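Side-chain contacts in oligogalacturonate lyase (Vibrio parahaemolyticus RIMD 2210633, PDB 3C5M), which probably cleaves short pectin-derived oligogalacturonides by beta-elimination, using a manganese-binding site in a seven-bladed beta-propeller: residues L26-I31 against G54-N59; L170-I175 against E181-D186; R264-A269 against Y323-K328. One frame throughout, in Å; residues are numbered along the deposited sequence.

Contact 1 (L26-I31 against G54-N59); sequences LTPTDI and GDFDGN. Unlike the reference sequence in segment 26-31: Ile-31 (reference Val).
The carbonyl O of Asp-55 meets two quite different partners: the N of Gly-58 donates to it at 2.8 Å, and the CD1 methyl of Ile-31 lies against it at 3.5 Å. The first partner closes a type I beta turn running from Asp-55 to Gly-58; the second belongs to the facing loop, whose methyl packs on the backbone of the turn. Ile-31 works with both of its branches. With CG1 anti to the backbone N, chi1 -159° turns that branch toward the start of the turn, where its CD1 lies 3.5 Å from CA of Phe-56, while CG1 itself passes 4.1 Å from CB of Asp-55. The other branch, CG2, is left in the cleft between backbone N and carbonyl carbon and comes within 3.6 Å of CE1 of Phe-56, approaching the ring obliquely, with the two side chains crossing at about a right angle. Pro-28 arrives from a different quarter. Its CD lies near the plane of the Phe-56 ring, at the edge, 3.8 Å from CZ, and the two side chains point at each other from opposite directions. The outer end of the ring, CE1 and CZ, is thus shared by a proline and an isoleucine methyl. Tyr-63 of strand 61-66 adds an edge-to-face ring contact to Phe-56, and Cys-33 also touches it. The charge of Asp-55 is directed elsewhere, to a salt bridge with Arg-60. Between the two segments the side-chain chemistry is therefore van der Waals, a fit of shape on the surface of the propeller, and the backbone bond of Asp-55 with Ile-32, just beyond Ile-31, adds the directional link between turn and loop.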
loop_
_atom_site.group_PDB
_atom_site.type_symbol
_atom_site.label_atom_id
_atom_site.label_comp_id
_atom_site.label_asym_id
_atom_site.label_seq_id
_atom_site.Cartn_x
_atom_site.Cartn_y
_atom_site.Cartn_z
ATOM N N LEU A 26 -1.108 11.499 16.038
ATOM C CA LEU A 26 -0.873 10.392 16.957
ATOM C C LEU A 26 0.549 10.294 17.496
ATOM O O LEU A 26 0.759 9.954 18.661
ATOM C CB LEU A 26 -1.218 9.067 16.279
ATOM C CG LEU A 26 -2.658 8.742 15.881
ATOM C CD1 LEU A 26 -3.581 9.114 17.013
ATOM C CD2 LEU A 26 -3.041 9.476 14.627
ATOM N N THR A 27 1.527 10.576 16.642
ATOM C CA THR A 27 2.927 10.485 17.034
ATOM C C THR A 27 3.589 11.835 17.349
ATOM O O THR A 27 3.119 12.890 16.908
ATOM C CB THR A 27 3.725 9.743 15.927
ATOM O OG1 THR A 27 3.585 10.425 14.670
ATOM C CG2 THR A 27 3.195 8.330 15.776
ATOM N N PRO A 28 4.679 11.816 18.137
ATOM C CA PRO A 28 5.415 13.027 18.519
ATOM C C PRO A 28 5.930 13.797 17.307
ATOM O O PRO A 28 6.237 13.213 16.262
ATOM C CB PRO A 28 6.561 12.490 19.374
ATOM C CG PRO A 28 5.965 11.291 20.006
ATOM C CD PRO A 28 5.227 10.644 18.840
ATOM N N THR A 29 6.040 15.110 17.462
ATOM C CA THR A 29 6.495 15.954 16.378
ATOM C C THR A 29 8.024 15.979 16.257
ATOM O O THR A 29 8.568 16.529 15.300
ATOM C CB THR A 29 5.920 17.388 16.548
ATOM O OG1 THR A 29 6.311 18.185 15.428
ATOM C CG2 THR A 29 6.422 18.033 17.841
ATOM N N ASP A 30 8.703 15.349 17.213
ATOM C CA ASP A 30 10.171 15.292 17.222
ATOM C C ASP A 30 10.797 13.952 16.818
ATOM O O ASP A 30 12.028 13.844 16.778
ATOM C CB ASP A 30 10.710 15.660 18.601
ATOM C CG ASP A 30 10.025 14.893 19.690
ATOM O OD1 ASP A 30 8.904 15.288 20.067
ATOM O OD2 ASP A 30 10.584 13.880 20.151
ATOM N N ILE A 31 9.986 12.928 16.541
ATOM C CA ILE A 31 10.539 11.622 16.136
ATOM C C ILE A 31 9.856 11.120 14.864
ATOM O O ILE A 31 8.640 11.226 14.713
ATOM C CB ILE A 31 10.422 10.560 17.283
ATOM C CG1 ILE A 31 11.426 9.429 17.057
ATOM C CG2 ILE A 31 9.010 9.993 17.355
ATOM C CD1 ILE A 31 12.043 8.956 18.345
ATOM N N GLY A 54 8.243 3.687 13.729
ATOM C CA GLY A 54 8.836 4.891 14.298
ATOM C C GLY A 54 10.263 4.650 14.747
ATOM O O GLY A 54 10.695 3.494 14.834
ATOM N N ASP A 55 10.999 5.720 15.045
ATOM C CA ASP A 55 12.396 5.589 15.485
ATOM C C ASP A 55 12.617 5.725 16.985
ATOM O O ASP A 55 13.726 6.012 17.417
ATOM C CB ASP A 55 13.271 6.609 14.763
ATOM C CG ASP A 55 13.208 6.465 13.254
ATOM O OD1 ASP A 55 13.942 7.188 12.535
ATOM O OD2 ASP A 55 12.417 5.621 12.784
ATOM N N PHE A 56 11.574 5.506 17.773
ATOM C CA PHE A 56 11.695 5.616 19.218
ATOM C C PHE A 56 12.920 4.885 19.752
ATOM O O PHE A 56 13.605 5.375 20.649
ATOM C CB PHE A 56 10.448 5.056 19.901
ATOM C CG PHE A 56 9.196 5.784 19.547
ATOM C CD1 PHE A 56 8.882 6.993 20.161
ATOM C CD2 PHE A 56 8.341 5.280 18.578
ATOM C CE1 PHE A 56 7.735 7.695 19.815
ATOM C CE2 PHE A 56 7.190 5.974 18.221
ATOM C CZ PHE A 56 6.887 7.186 18.845
ATOM N N ASP A 57 13.203 3.710 19.204
ATOM C CA ASP A 57 14.338 2.926 19.681
ATOM C C ASP A 57 15.598 3.059 18.821
ATOM O O ASP A 57 16.383 2.116 18.694
ATOM C CB ASP A 57 13.923 1.458 19.812
ATOM C CG ASP A 57 14.949 0.622 20.550
ATOM O OD1 ASP A 57 15.518 1.112 21.549
ATOM O OD2 ASP A 57 15.178 -0.539 20.141
ATOM N N GLY A 58 15.789 4.242 18.237
ATOM C CA GLY A 58 16.965 4.486 17.422
ATOM C C GLY A 58 16.972 3.739 16.107
ATOM O O GLY A 58 17.922 3.835 15.332
ATOM N N ASN A 59 15.909 2.990 15.852
ATOM C CA ASN A 59 15.805 2.235 14.618
ATOM C C ASN A 59 14.399 2.286 14.104
ATOM O O ASN A 59 13.448 2.341 14.880
ATOM C CB ASN A 59 16.189 0.780 14.849
ATOM C CG ASN A 59 17.680 0.563 14.789
ATOM O OD1 ASN A 59 18.211 -0.346 15.425
ATOM N ND2 ASN A 59 18.368 1.393 14.008
#

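Contact 2 (L170-I175 against E181-D186); sequences LIKVDI and EVIHQD
Lys-172 and Glu-181 come to run side by side, pointing the same way, because each turns CG anti to the backbone N (chi1 171° and -170°); the lysine then bends at its last two torsions, while the glutamate stays extended. Leu-170 lies on the same face of the hairpin as these two. The bend brings NZ to OE1 of Glu-181, 3.0 Å away, in a salt bridge whose hydrogen-bond geometry is weak, and lays the lysine CE 4.0 Å from CG2 of Ile-183. Farther along, Leu-170 CD2 packs at 3.4 Å on CD1 of Ile-183, the two side chains crossing obliquely. On the other face Ile-171 and Val-182 meet more lightly, through their CG2 methyls at 4.1 Å. The backbone explains why Ile-183 can join Leu-170: Ile-183 and His-184 both face this one residue, a classic beta bulge. The carbonyl O of Leu-170 takes the N of Ile-183 at 3.1 Å and, only weakly, that of His-184; in return the N of Leu-170 gives a straight bond to O of His-184 at 2.7 Å. Beyond the bulge, the N of Glu-181 reaches O of Lys-172 at 2.8 Å in the carbonyl plane, whereas the N of Lys-172 approaches O of Glu-181 from above that carbonyl's plane. The hairpin forms the outer half of a four-stranded propeller blade. Strand 138-145 pairs with strand 168-174 on its inner flank, and strand 180-186 is the edge strand of the blade. Tyr-118 of the preceding blade packs on Ile-171; towards the following blade, His-184 meets the ring of Phe-205 and touches Leu-190, while Lys-172 rests on Tyr-195.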
loop_
_atom_site.group_PDB
_atom_site.type_symbol
_atom_site.label_atom_id
_atom_site.label_comp_id
_atom_site.label_asym_id
_atom_site.label_seq_id
_atom_site.Cartn_x
_atom_site.Cartn_y
_atom_site.Cartn_z
ATOM N N LEU A 170 6.435 -15.141 -9.920
ATOM C CA LEU A 170 5.383 -14.808 -8.979
ATOM C C LEU A 170 5.185 -16.069 -8.120
ATOM O O LEU A 170 4.596 -17.046 -8.581
ATOM C CB LEU A 170 4.106 -14.481 -9.753
ATOM C CG LEU A 170 2.984 -13.738 -9.032
ATOM C CD1 LEU A 170 1.797 -13.539 -9.969
ATOM C CD2 LEU A 170 2.559 -14.521 -7.817
ATOM N N ILE A 171 5.684 -16.053 -6.881
ATOM C CA ILE A 171 5.578 -17.213 -6.000
ATOM C C ILE A 171 4.492 -17.116 -4.942
ATOM O O ILE A 171 3.963 -16.047 -4.659
ATOM C CB ILE A 171 6.908 -17.506 -5.267
ATOM C CG1 ILE A 171 7.239 -16.367 -4.305
ATOM C CG2 ILE A 171 8.024 -17.716 -6.278
ATOM C CD1 ILE A 171 8.513 -16.574 -3.502
ATOM N N LYS A 172 4.173 -18.260 -4.358
ATOM C CA LYS A 172 3.160 -18.357 -3.327
ATOM C C LYS A 172 3.762 -19.213 -2.224
ATOM O O LYS A 172 4.299 -20.286 -2.484
ATOM C CB LYS A 172 1.911 -19.020 -3.900
ATOM C CG LYS A 172 0.860 -19.379 -2.870
ATOM C CD LYS A 172 -0.366 -20.002 -3.531
ATOM C CE LYS A 172 -0.044 -21.337 -4.197
ATOM N NZ LYS A 172 0.402 -22.381 -3.221
ATOM N N VAL A 173 3.681 -18.731 -0.994
ATOM C CA VAL A 173 4.232 -19.443 0.145
ATOM C C VAL A 173 3.120 -19.824 1.114
ATOM O O VAL A 173 2.143 -19.089 1.285
ATOM C CB VAL A 173 5.271 -18.562 0.875
ATOM C CG1 VAL A 173 5.830 -19.282 2.091
ATOM C CG2 VAL A 173 6.385 -18.197 -0.087
ATOM N N ASP A 174 3.280 -20.981 1.742
ATOM C CA ASP A 174 2.301 -21.476 2.695
ATOM C C ASP A 174 2.778 -21.137 4.113
ATOM O O ASP A 174 3.860 -21.562 4.534
ATOM C CB ASP A 174 2.137 -22.992 2.503
ATOM C CG ASP A 174 1.001 -23.572 3.336
ATOM O OD1 ASP A 174 1.225 -23.882 4.533
ATOM O OD2 ASP A 174 -0.125 -23.705 2.791
ATOM N N ILE A 175 1.979 -20.358 4.838
ATOM C CA ILE A 175 2.337 -19.956 6.196
ATOM C C ILE A 175 2.631 -21.170 7.062
ATOM O O ILE A 175 3.615 -21.185 7.792
ATOM C CB ILE A 175 1.211 -19.159 6.882
ATOM C CG1 ILE A 175 0.784 -17.978 6.008
ATOM C CG2 ILE A 175 1.684 -18.667 8.240
ATOM C CD1 ILE A 175 1.869 -16.984 5.769
ATOM N N GLU A 181 5.715 -22.159 -4.043
ATOM C CA GLU A 181 5.153 -22.756 -5.238
ATOM C C GLU A 181 5.096 -21.710 -6.344
ATOM O O GLU A 181 4.286 -20.790 -6.287
ATOM C CB GLU A 181 3.753 -23.259 -4.923
ATOM C CG GLU A 181 3.155 -24.115 -5.999
ATOM C CD GLU A 181 1.721 -24.469 -5.697
ATOM O OE1 GLU A 181 0.837 -23.605 -5.900
ATOM O OE2 GLU A 181 1.477 -25.608 -5.239
ATOM N N VAL A 182 5.959 -21.839 -7.345
ATOM C CA VAL A 182 5.975 -20.872 -8.440
ATOM C C VAL A 182 4.682 -20.968 -9.245
ATOM O O VAL A 182 4.466 -21.954 -9.940
ATOM C CB VAL A 182 7.167 -21.121 -9.389
ATOM C CG1 VAL A 182 7.162 -20.097 -10.503
ATOM C CG2 VAL A 182 8.468 -21.042 -8.621
ATOM N N ILE A 183 3.822 -19.954 -9.164
ATOM C CA ILE A 183 2.565 -19.998 -9.909
ATOM C C ILE A 183 2.646 -19.323 -11.267
ATOM O O ILE A 183 1.708 -19.397 -12.054
ATOM C CB ILE A 183 1.388 -19.360 -9.127
ATOM C CG1 ILE A 183 1.624 -17.875 -8.927
ATOM C CG2 ILE A 183 1.223 -20.032 -7.773
ATOM C CD1 ILE A 183 0.578 -17.238 -8.035
ATOM N N HIS A 184 3.769 -18.671 -11.540
ATOM C CA HIS A 184 3.961 -17.991 -12.813
ATOM C C HIS A 184 5.368 -17.429 -12.930
ATOM O O HIS A 184 5.835 -16.754 -12.029
ATOM C CB HIS A 184 2.960 -16.842 -12.976
ATOM C CG HIS A 184 3.120 -16.091 -14.260
ATOM N ND1 HIS A 184 2.809 -16.640 -15.485
ATOM C CD2 HIS A 184 3.645 -14.871 -14.518
ATOM C CE1 HIS A 184 3.143 -15.793 -16.442
ATOM N NE2 HIS A 184 3.653 -14.712 -15.882
ATOM N N GLN A 185 6.044 -17.709 -14.039
ATOM C CA GLN A 185 7.390 -17.194 -14.249
ATOM C C GLN A 185 7.414 -16.496 -15.594
ATOM O O GLN A 185 6.480 -16.643 -16.380
ATOM C CB GLN A 185 8.404 -18.332 -14.224
ATOM C CG GLN A 185 9.833 -17.856 -14.119
ATOM C CD GLN A 185 10.717 -18.853 -13.385
ATOM O OE1 GLN A 185 10.323 -19.418 -12.360
ATOM N NE2 GLN A 185 11.919 -19.064 -13.894
ATOM N N ASP A 186 8.468 -15.740 -15.875
ATOM C CA ASP A 186 8.527 -15.026 -17.149
ATOM C C ASP A 186 9.811 -14.207 -17.263
ATOM O O ASP A 186 10.383 -13.781 -16.258
ATOM C CB ASP A 186 7.303 -14.103 -17.279
ATOM C CG ASP A 186 7.072 -13.620 -18.699
ATOM O OD1 ASP A 186 6.087 -12.867 -18.917
ATOM O OD2 ASP A 186 7.866 -13.990 -19.591
#

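Contact 3 (R264-A269 against Y323-K328); sequences RVIYKA and YVLNTK
Ile-266 and Leu-325, from two neighbouring blades, reach toward each other and meet tip to tip, CD1 of the isoleucine 3.5 Å from CD2 of the leucine. Two residues farther along each segment, with Thr-327 already past the end of its strand, Lys-268 and Thr-327 make the same kind of approach, NZ of the lysine standing 3.6 Å from the CG2 methyl of the threonine. These two touches carry the whole contact. The backbones remain well apart, the nearest CA atoms being those of Ile-266 and Thr-327 at 9.7 Å, so the two segments meet through side-chain ends alone. Length is gained by torsion: Lys-268 is fully extended beyond CG, and CD1 of Ile-266 continues outward (chi2 177°) toward the leucine. Thr-327 sets its methyl anti to the backbone N and keeps OG1 beside that N (chi1 -66°), a split that presents carbon to the lysine and leaves the hydroxyl for a hydrogen bond to O of Gly-294. The same carbonyl also accepts a weak bond from NZ of Lys-268, so the polar ends are linked indirectly through the neighbouring loop. Around the apolar pair, Met-282 and Val-279 touch Ile-266, and Met-280 touches Leu-325. The side chain of the manganese ligand His-287 is about 11 Å from that of Leu-325. Strands 264-269 and 321-326 are each the third strand of their own four-stranded antiparallel blade, and successive blades pack face to face here, as in a beta-propeller.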
loop_
_atom_site.group_PDB
_atom_site.type_symbol
_atom_site.label_atom_id
_atom_site.label_comp_id
_atom_site.label_asym_id
_atom_site.label_seq_id
_atom_site.Cartn_x
_atom_site.Cartn_y
_atom_site.Cartn_z
ATOM N N ARG A 264 -8.081 12.344 -15.989
ATOM C CA ARG A 264 -7.870 11.015 -15.445
ATOM C C ARG A 264 -9.188 10.492 -14.891
ATOM O O ARG A 264 -9.903 11.213 -14.202
ATOM C CB ARG A 264 -6.816 11.094 -14.343
ATOM C CG ARG A 264 -5.512 11.725 -14.812
ATOM C CD ARG A 264 -4.949 12.687 -13.777
ATOM N NE ARG A 264 -4.578 12.019 -12.528
ATOM C CZ ARG A 264 -3.629 11.093 -12.420
ATOM N NH1 ARG A 264 -3.366 10.547 -11.239
ATOM N NH2 ARG A 264 -2.943 10.713 -13.490
ATOM N N VAL A 265 -9.518 9.244 -15.201
ATOM C CA VAL A 265 -10.764 8.667 -14.712
ATOM C C VAL A 265 -10.574 7.320 -14.028
ATOM O O VAL A 265 -9.822 6.470 -14.502
ATOM C CB VAL A 265 -11.789 8.508 -15.853
ATOM C CG1 VAL A 265 -12.254 9.866 -16.314
ATOM C CG2 VAL A 265 -11.171 7.759 -17.012
ATOM N N ILE A 266 -11.263 7.139 -12.905
ATOM C CA ILE A 266 -11.187 5.905 -12.141
ATOM C C ILE A 266 -12.017 4.830 -12.831
ATOM O O ILE A 266 -13.074 5.112 -13.387
ATOM C CB ILE A 266 -11.726 6.102 -10.722
ATOM C CG1 ILE A 266 -10.997 7.264 -10.046
ATOM C CG2 ILE A 266 -11.554 4.824 -9.923
ATOM C CD1 ILE A 266 -11.509 7.602 -8.657
ATOM N N TYR A 267 -11.537 3.594 -12.780
ATOM C CA TYR A 267 -12.222 2.486 -13.419
ATOM C C TYR A 267 -12.331 1.293 -12.496
ATOM O O TYR A 267 -11.457 1.069 -11.670
ATOM C CB TYR A 267 -11.457 2.068 -14.678
ATOM C CG TYR A 267 -11.889 2.758 -15.948
ATOM C CD1 TYR A 267 -12.957 2.269 -16.699
ATOM C CD2 TYR A 267 -11.234 3.899 -16.402
ATOM C CE1 TYR A 267 -13.358 2.899 -17.874
ATOM C CE2 TYR A 267 -11.630 4.534 -17.573
ATOM C CZ TYR A 267 -12.690 4.030 -18.303
ATOM O OH TYR A 267 -13.077 4.651 -19.467
ATOM N N LYS A 268 -13.413 0.533 -12.637
ATOM C CA LYS A 268 -13.623 -0.680 -11.846
ATOM C C LYS A 268 -13.724 -1.847 -12.820
ATOM O O LYS A 268 -14.520 -1.812 -13.752
ATOM C CB LYS A 268 -14.919 -0.598 -11.029
ATOM C CG LYS A 268 -14.806 0.109 -9.680
ATOM C CD LYS A 268 -16.131 0.043 -8.898
ATOM C CE LYS A 268 -16.020 0.731 -7.530
ATOM N NZ LYS A 268 -17.336 0.867 -6.844
ATOM N N ALA A 269 -12.913 -2.876 -12.601
ATOM C CA ALA A 269 -12.924 -4.056 -13.460
ATOM C C ALA A 269 -13.462 -5.268 -12.699
ATOM O O ALA A 269 -13.020 -5.554 -11.593
ATOM C CB ALA A 269 -11.522 -4.343 -13.955
ATOM N N TYR A 323 -8.432 14.033 -0.622
ATOM C CA TYR A 323 -9.764 13.998 -1.196
ATOM C C TYR A 323 -10.596 12.800 -0.782
ATOM O O TYR A 323 -10.087 11.687 -0.662
ATOM C CB TYR A 323 -9.663 14.039 -2.716
ATOM C CG TYR A 323 -9.213 15.368 -3.265
ATOM C CD1 TYR A 323 -10.140 16.282 -3.776
ATOM C CD2 TYR A 323 -7.858 15.709 -3.295
ATOM C CE1 TYR A 323 -9.732 17.499 -4.310
ATOM C CE2 TYR A 323 -7.436 16.923 -3.824
ATOM C CZ TYR A 323 -8.378 17.814 -4.332
ATOM O OH TYR A 323 -7.982 19.021 -4.861
ATOM N N VAL A 324 -11.880 13.034 -0.543
ATOM C CA VAL A 324 -12.775 11.945 -0.194
ATOM C C VAL A 324 -13.843 11.865 -1.285
ATOM O O VAL A 324 -14.832 12.604 -1.280
ATOM C CB VAL A 324 -13.422 12.154 1.182
ATOM C CG1 VAL A 324 -14.474 11.105 1.418
ATOM C CG2 VAL A 324 -12.367 12.064 2.265
ATOM N N LEU A 325 -13.610 10.972 -2.241
ATOM C CA LEU A 325 -14.525 10.775 -3.348
ATOM C C LEU A 325 -15.719 9.926 -2.936
ATOM O O LEU A 325 -15.606 9.009 -2.129
ATOM C CB LEU A 325 -13.804 10.109 -4.523
ATOM C CG LEU A 325 -12.646 10.876 -5.173
ATOM C CD1 LEU A 325 -11.490 10.970 -4.199
ATOM C CD2 LEU A 325 -12.195 10.167 -6.450
ATOM N N ASN A 326 -16.869 10.257 -3.503
ATOM C CA ASN A 326 -18.099 9.542 -3.243
ATOM C C ASN A 326 -18.455 8.782 -4.527
ATOM O O ASN A 326 -19.002 9.364 -5.456
ATOM C CB ASN A 326 -19.195 10.539 -2.911
ATOM C CG ASN A 326 -20.447 9.872 -2.424
ATOM O OD1 ASN A 326 -20.974 8.965 -3.072
ATOM N ND2 ASN A 326 -20.942 10.317 -1.273
ATOM N N THR A 327 -18.134 7.489 -4.575
ATOM C CA THR A 327 -18.394 6.641 -5.743
ATOM C C THR A 327 -19.794 6.790 -6.342
ATOM O O THR A 327 -19.935 7.110 -7.521
ATOM C CB THR A 327 -18.160 5.139 -5.402
ATOM O OG1 THR A 327 -16.769 4.929 -5.137
ATOM C CG2 THR A 327 -18.587 4.235 -6.552
ATOM N N LYS A 328 -20.820 6.551 -5.528
ATOM C CA LYS A 328 -22.203 6.647 -5.973
ATOM C C LYS A 328 -22.534 8.039 -6.507
ATOM O O LYS A 328 -22.881 8.194 -7.677
ATOM C CB LYS A 328 -23.144 6.288 -4.821
ATOM C CG LYS A 328 -24.261 5.314 -5.204
ATOM C CD LYS A 328 -25.236 5.916 -6.224
ATOM C CE LYS A 328 -26.109 4.845 -6.875
ATOM N NZ LYS A 328 -26.798 3.969 -5.890
#

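Overall arrangement
Three ways of joining parts of one propeller appear here. Contact 2 lies within a single blade and relies on backbone bonding, with a salt bridge at its more open end. Contact 3 joins two consecutive blades by thin side-chain touches, partly buried. Contact 1 is a surface meeting of loops, apolar although its residues are not buried; one of them leads out of the blade that combines strands from both ends of the chain. No two contacts share an element. Their centres are 32 to 36 Å apart, and contacts 1 and 3 fall on opposite sides of the chain's centre. Contacts 1 and 2 lie away from the manganese site.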